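PDB 4YXP: mRNA export factor from Human herpesvirus 1, which regulates viral gene expression as a multifunctional homodimer, inhibits host splicing and mediates nuclear export of viral intronless mRNAs. Local coordinates for residues B[88-93]-B[135-140]; B[128-133]-B[220-225]. All blocks are in the same frame, centred on the assembly; numbering follows the deposited sequence.

Contact 1 of 2, residues B[88-93]-B[135-140]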
loop_
_atom_site.group_PDB
_atom_site.type_symbol
_atom_site.label_atom_id
_atom_site.label_comp_id
_atom_site.label_asym_id
_atom_site.label_seq_id
_atom_site.Cartn_x
_atom_site.Cartn_y
_atom_site.Cartn_z
ATOM N N THR B 88 -8.793 -6.186 28.298
ATOM C CA THR B 88 -10.023 -5.963 27.544
ATOM C C THR B 88 -10.007 -6.727 26.210
ATOM O O THR B 88 -11.000 -7.359 25.836
ATOM C CB THR B 88 -10.241 -4.450 27.291
ATOM O OG1 THR B 88 -10.466 -3.789 28.545
ATOM C CG2 THR B 88 -11.434 -4.198 26.371
ATOM N N PHE B 89 -8.887 -6.666 25.497
ATOM C CA PHE B 89 -8.723 -7.439 24.267
ATOM C C PHE B 89 -8.930 -8.929 24.519
ATOM O O PHE B 89 -9.732 -9.576 23.849
ATOM C CB PHE B 89 -7.328 -7.236 23.665
ATOM C CG PHE B 89 -7.112 -5.891 23.020
ATOM C CD1 PHE B 89 -8.175 -5.108 22.601
ATOM C CD2 PHE B 89 -5.826 -5.419 22.823
ATOM C CE1 PHE B 89 -7.958 -3.881 22.006
ATOM C CE2 PHE B 89 -5.602 -4.194 22.230
ATOM C CZ PHE B 89 -6.668 -3.423 21.821
ATOM N N ALA B 90 -8.191 -9.469 25.483
ATOM C CA ALA B 90 -8.172 -10.906 25.730
ATOM C C ALA B 90 -9.514 -11.416 26.244
ATOM O O ALA B 90 -9.898 -12.553 25.978
ATOM C CB ALA B 90 -7.069 -11.252 26.719
ATOM N N GLY B 91 -10.225 -10.569 26.978
ATOM C CA GLY B 91 -11.460 -10.975 27.625
ATOM C C GLY B 91 -12.681 -10.941 26.725
ATOM O O GLY B 91 -13.752 -11.399 27.118
ATOM N N ASN B 92 -12.519 -10.414 25.514
ATOM C CA ASN B 92 -13.645 -10.215 24.608
ATOM C C ASN B 92 -13.281 -10.627 23.181
ATOM O O ASN B 92 -13.070 -9.773 22.317
ATOM C CB ASN B 92 -14.090 -8.751 24.643
ATOM C CG ASN B 92 -14.540 -8.314 26.027
ATOM O OD1 ASN B 92 -15.688 -8.522 26.410
ATOM N ND2 ASN B 92 -13.633 -7.703 26.782
ATOM N N PRO B 93 -13.207 -11.943 22.928
ATOM C CA PRO B 93 -12.715 -12.443 21.637
ATOM C C PRO B 93 -13.543 -12.009 20.427
ATOM O O PRO B 93 -12.960 -11.719 19.382
ATOM C CB PRO B 93 -12.765 -13.968 21.804
ATOM C CG PRO B 93 -13.645 -14.221 22.976
ATOM C CD PRO B 93 -13.499 -13.036 23.869
ATOM N N PRO B 135 2.103 -12.505 27.604
ATOM C CA PRO B 135 2.172 -13.212 26.319
ATOM C C PRO B 135 1.828 -12.342 25.110
ATOM O O PRO B 135 0.900 -11.537 25.183
ATOM C CB PRO B 135 1.132 -14.327 26.478
ATOM C CG PRO B 135 1.051 -14.564 27.936
ATOM C CD PRO B 135 1.248 -13.221 28.571
ATOM N N LEU B 136 2.572 -12.512 24.020
ATOM C CA LEU B 136 2.242 -11.891 22.738
ATOM C C LEU B 136 1.289 -12.803 21.967
ATOM O O LEU B 136 1.679 -13.892 21.537
ATOM C CB LEU B 136 3.508 -11.632 21.912
ATOM C CG LEU B 136 4.610 -10.792 22.569
ATOM C CD1 LEU B 136 5.867 -10.791 21.712
ATOM C CD2 LEU B 136 4.129 -9.376 22.812
ATOM N N ARG B 137 0.050 -12.357 21.784
ATOM C CA ARG B 137 -0.993 -13.200 21.194
ATOM C C ARG B 137 -1.370 -12.742 19.777
ATOM O O ARG B 137 -1.606 -11.556 19.558
ATOM C CB ARG B 137 -2.237 -13.192 22.082
ATOM C CG ARG B 137 -1.943 -13.381 23.573
ATOM C CD ARG B 137 -3.180 -13.181 24.436
ATOM N NE ARG B 137 -3.947 -12.003 24.026
ATOM C CZ ARG B 137 -5.170 -12.027 23.493
ATOM N NH1 ARG B 137 -5.821 -13.172 23.309
ATOM N NH2 ARG B 137 -5.754 -10.887 23.152
ATOM N N PRO B 138 -1.441 -13.678 18.812
ATOM C CA PRO B 138 -1.832 -13.290 17.449
ATOM C C PRO B 138 -3.245 -12.717 17.331
ATOM O O PRO B 138 -3.511 -11.983 16.379
ATOM C CB PRO B 138 -1.731 -14.606 16.669
ATOM C CG PRO B 138 -0.795 -15.443 17.446
ATOM C CD PRO B 138 -1.029 -15.092 18.877
ATOM N N GLN B 139 -4.124 -13.048 18.274
ATOM C CA GLN B 139 -5.528 -12.635 18.222
ATOM C C GLN B 139 -5.687 -11.207 18.740
ATOM O O GLN B 139 -6.728 -10.574 18.561
ATOM C CB GLN B 139 -6.405 -13.590 19.040
ATOM C CG GLN B 139 -6.236 -15.068 18.688
ATOM C CD GLN B 139 -4.977 -15.684 19.289
ATOM O OE1 GLN B 139 -4.385 -15.137 20.224
ATOM N NE2 GLN B 139 -4.558 -16.822 18.745
ATOM N N ASP B 140 -4.645 -10.724 19.404
ATOM C CA ASP B 140 -4.538 -9.339 19.838
ATOM C C ASP B 140 -4.689 -8.415 18.618
ATOM O O ASP B 140 -3.995 -8.606 17.627
ATOM C CB ASP B 140 -3.184 -9.163 20.543
ATOM C CG ASP B 140 -2.902 -7.743 20.974
ATOM O OD1 ASP B 140 -3.013 -6.819 20.142
ATOM O OD2 ASP B 140 -2.528 -7.567 22.155
HETATM O O HOH W 1 -7.602 -10.579 21.413
#
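Ala90 lies over one face of the Arg137 guanidinium, with its CB 3.8 Å above the plane and close to its centre. The nearest approach is made by Arg137 NH2, 3.5 Å from the CA of Ala90, and the same nitrogen also reaches the CB of Phe89. A bend in the arginine chain at chi3 (-44°) swings this flat group from the loop back against the helical turn. Here the cation rests on nonpolar atoms, and Arg137 NH2 also donates one hydrogen bond to a water, 2.6 Å away. That water donates weakly to Phe89 O and to Gln139 O, so it links the two segments, firmly at Arg137 NH2 and only weakly at the backbone oxygens, where no direct hydrogen bond crosses.

The second pairing is between Phe89 and Asp140. The ring and carboxylate planes are 71° apart, and CD2 of Phe89 is 4.0 Å from OD2 of Asp140, with OD1 almost as near. Asp140 sends its carboxylate off on the far side of CB from the backbone N (chi1 176°), bringing both oxygens to the ring while they serve other partners. OD1 caps the next helix by accepting from the backbone N atoms of Ile142 and Ile143, and OD2 accepts from Trp125 NE1. These bonds fix the carboxylate's rotation, and the helix start would be expected to favour its charged form. Arg137 to Asp140 form a type I turn, closed by the bond of 3.2 Å from Asp140 N to Arg137 O, which leads directly into that cap.

Within the folded domain of ICP27, which forms an intertwined dimer, the contact sets the last turn of helix 75-91 against the loop that leaves helix 112-132. Phe89 continues onto Pro141 and Ile142 of helix 141-144, and its ring meets Tyr268 of the second subunit edge-to-face.

Contact 2 of 2, residues B[128-133]-B[220-225]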
loop_
_atom_site.group_PDB
_atom_site.type_symbol
_atom_site.label_atom_id
_atom_site.label_comp_id
_atom_site.label_asym_id
_atom_site.label_seq_id
_atom_site.Cartn_x
_atom_site.Cartn_y
_atom_site.Cartn_z
ATOM N N MET B 128 5.762 -3.061 25.769
ATOM C CA MET B 128 4.993 -2.973 27.005
ATOM C C MET B 128 4.648 -4.372 27.513
ATOM O O MET B 128 4.753 -4.648 28.711
ATOM C CB MET B 128 3.725 -2.140 26.784
ATOM C CG MET B 128 2.813 -2.031 28.008
ATOM S SD MET B 128 1.710 -3.445 28.238
ATOM C CE MET B 128 0.699 -3.351 26.763
ATOM N N CYS B 129 4.244 -5.257 26.605
ATOM C CA CYS B 129 3.921 -6.635 26.973
ATOM C C CYS B 129 5.138 -7.324 27.579
ATOM O O CYS B 129 5.039 -8.011 28.601
ATOM C CB CYS B 129 3.429 -7.426 25.756
ATOM S SG CYS B 129 1.778 -6.971 25.148
ATOM N N ILE B 130 6.286 -7.137 26.934
ATOM C CA ILE B 130 7.539 -7.729 27.383
ATOM C C ILE B 130 7.910 -7.200 28.763
ATOM O O ILE B 130 8.342 -7.958 29.631
ATOM C CB ILE B 130 8.660 -7.461 26.355
ATOM C CG1 ILE B 130 8.391 -8.271 25.084
ATOM C CG2 ILE B 130 10.038 -7.802 26.935
ATOM C CD1 ILE B 130 9.348 -7.993 23.942
ATOM N N HIS B 131 7.749 -5.896 28.959
ATOM C CA HIS B 131 7.998 -5.279 30.258
ATOM C C HIS B 131 7.220 -5.987 31.366
ATOM O O HIS B 131 7.757 -6.261 32.441
ATOM C CB HIS B 131 7.622 -3.795 30.223
ATOM C CG HIS B 131 7.651 -3.133 31.567
ATOM N ND1 HIS B 131 8.751 -2.445 32.034
ATOM C CD2 HIS B 131 6.715 -3.055 32.542
ATOM C CE1 HIS B 131 8.491 -1.975 33.241
ATOM N NE2 HIS B 131 7.264 -2.328 33.574
ATOM N N HIS B 132 5.955 -6.284 31.094
ATOM C CA HIS B 132 5.074 -6.900 32.081
ATOM C C HIS B 132 5.089 -8.427 32.037
ATOM O O HIS B 132 4.380 -9.079 32.804
ATOM C CB HIS B 132 3.641 -6.405 31.880
ATOM C CG HIS B 132 3.424 -4.995 32.330
ATOM N ND1 HIS B 132 3.505 -4.614 33.651
ATOM C CD2 HIS B 132 3.129 -3.871 31.633
ATOM C CE1 HIS B 132 3.269 -3.318 33.751
ATOM N NE2 HIS B 132 3.037 -2.846 32.538
ATOM N N ASN B 133 5.889 -8.992 31.139
ATOM C CA ASN B 133 5.975 -10.440 30.988
ATOM C C ASN B 133 4.636 -11.017 30.532
ATOM O O ASN B 133 4.265 -12.132 30.905
ATOM C CB ASN B 133 6.410 -11.097 32.304
ATOM C CG ASN B 133 7.174 -12.390 32.086
ATOM O OD1 ASN B 133 7.905 -12.534 31.105
ATOM N ND2 ASN B 133 7.006 -13.340 33.002
ATOM N N GLY B 220 14.522 -12.957 29.770
ATOM C CA GLY B 220 14.665 -11.976 30.830
ATOM C C GLY B 220 14.952 -10.561 30.363
ATOM O O GLY B 220 14.913 -9.629 31.166
ATOM N N GLU B 221 15.236 -10.394 29.073
ATOM C CA GLU B 221 15.588 -9.085 28.525
ATOM C C GLU B 221 14.343 -8.245 28.233
ATOM O O GLU B 221 13.223 -8.754 28.282
ATOM C CB GLU B 221 16.432 -9.255 27.259
ATOM C CG GLU B 221 17.766 -9.946 27.517
ATOM C CD GLU B 221 18.561 -10.187 26.249
ATOM O OE1 GLU B 221 17.990 -10.039 25.151
ATOM O OE2 GLU B 221 19.759 -10.523 26.353
ATOM N N LYS B 222 14.544 -6.964 27.919
ATOM C CA LYS B 222 13.440 -6.003 27.870
ATOM C C LYS B 222 13.336 -5.177 26.576
ATOM O O LYS B 222 12.626 -4.171 26.542
ATOM C CB LYS B 222 13.560 -5.041 29.057
ATOM C CG LYS B 222 13.497 -5.715 30.428
ATOM C CD LYS B 222 12.183 -6.457 30.639
ATOM C CE LYS B 222 12.128 -7.132 32.006
ATOM N NZ LYS B 222 10.967 -8.056 32.111
ATOM N N MET B 223 14.024 -5.591 25.519
ATOM C CA MET B 223 13.987 -4.859 24.244
ATOM C C MET B 223 14.587 -3.461 24.405
ATOM O O MET B 223 14.011 -2.463 23.968
ATOM C CB MET B 223 12.550 -4.754 23.710
ATOM C CG MET B 223 12.457 -4.527 22.203
ATOM S SD MET B 223 10.759 -4.401 21.591
ATOM C CE MET B 223 11.033 -4.385 19.821
ATOM N N HIS B 224 15.759 -3.411 25.029
ATOM C CA HIS B 224 16.463 -2.164 25.318
ATOM C C HIS B 224 16.788 -1.381 24.044
ATOM O O HIS B 224 16.875 -0.153 24.058
ATOM C CB HIS B 224 17.748 -2.489 26.089
ATOM C CG HIS B 224 18.518 -1.288 26.548
ATOM N ND1 HIS B 224 18.077 -0.460 27.558
ATOM C CD2 HIS B 224 19.718 -0.800 26.156
ATOM C CE1 HIS B 224 18.967 0.496 27.757
ATOM N NE2 HIS B 224 19.971 0.315 26.920
ATOM N N PHE B 225 16.949 -2.100 22.940
ATOM C CA PHE B 225 17.400 -1.498 21.688
ATOM C C PHE B 225 16.309 -0.726 20.941
ATOM O O PHE B 225 16.614 0.020 20.012
ATOM C CB PHE B 225 17.980 -2.576 20.764
ATOM C CG PHE B 225 17.096 -3.779 20.607
ATOM C CD1 PHE B 225 16.033 -3.766 19.723
ATOM C CD2 PHE B 225 17.333 -4.927 21.345
ATOM C CE1 PHE B 225 15.221 -4.873 19.578
ATOM C CE2 PHE B 225 16.523 -6.036 21.206
ATOM C CZ PHE B 225 15.468 -6.009 20.322
#
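A Schellman motif closes helix 112-132, and at this helix end Ile130 and Lys222 meet, the lysine coming from a loop within the CHC2-type zinc finger. The methyl CG2 of Ile130 does the nonpolar touching, 3.6 Å from Glu221 O and 4.0 Å from Lys222 CA, so that it bears mainly on the loop backbone. The rotamer of Ile130 (chi1 -70°) turns this methyl, rather than the longer CG1 branch, to Glu221 O. Tyr212 and Val217 also touch Ile130, extending the apolar surroundings of this buried residue.

Lys222 works differently. Its chain bends at chi2 (-60°) and then runs extended, carrying the ammonium group alongside the end of the helix. There NZ lies 3.6 Å from Ile130 O and 3.7 Å from His131 O. No hydrogen bond forms to either oxygen, yet a positive charge beside the carbonyl-rich C-terminus of a helix is probably favourable.

The motif itself explains why the chain turns away here. Asn133 takes a positive phi (64°), and its backbone N returns to Ile130 O at 3.1 Å, so this carbonyl is already engaged while Lys222 NZ hovers near it. Just before it, His132 N makes the ordinary helical bond to Met128 O. His131 adds a little burial of its own beside Lys222, and its CD2 sits 3.5 Å above the ring plane of His132, whose NE2 bonds to Val79 O in helix 75-91.

Further along the loop, CB of Met223 points toward the helix, but the rest of the chain leads off to Val217. His224 O accepts from Arg17 NH1 of the second subunit, and Phe225 packs on Arg13 of that same subunit.

How the contacts relate
Contacts 1 and 2 have their centres 18 Å apart, yet they adjoin: Leu136 CD2, from the loop of contact 1, packs 3.6 Å from Cys129 CB in the helix of contact 2. Their segments alternate along the chain, in the order 88-93, 128-133, 135-140 and 220-225, and only one residue separates 128-133 of contact 2 from 135-140 of contact 1. Tyr86 of helix 75-91 ties them further, bonding to Pro135 O and touching Cys129. Each contact also borders the second subunit, contact 1 at the segment important for homodimerization. Both lie away from the zinc ion held by Cys163, His242, Cys246 and Cys251.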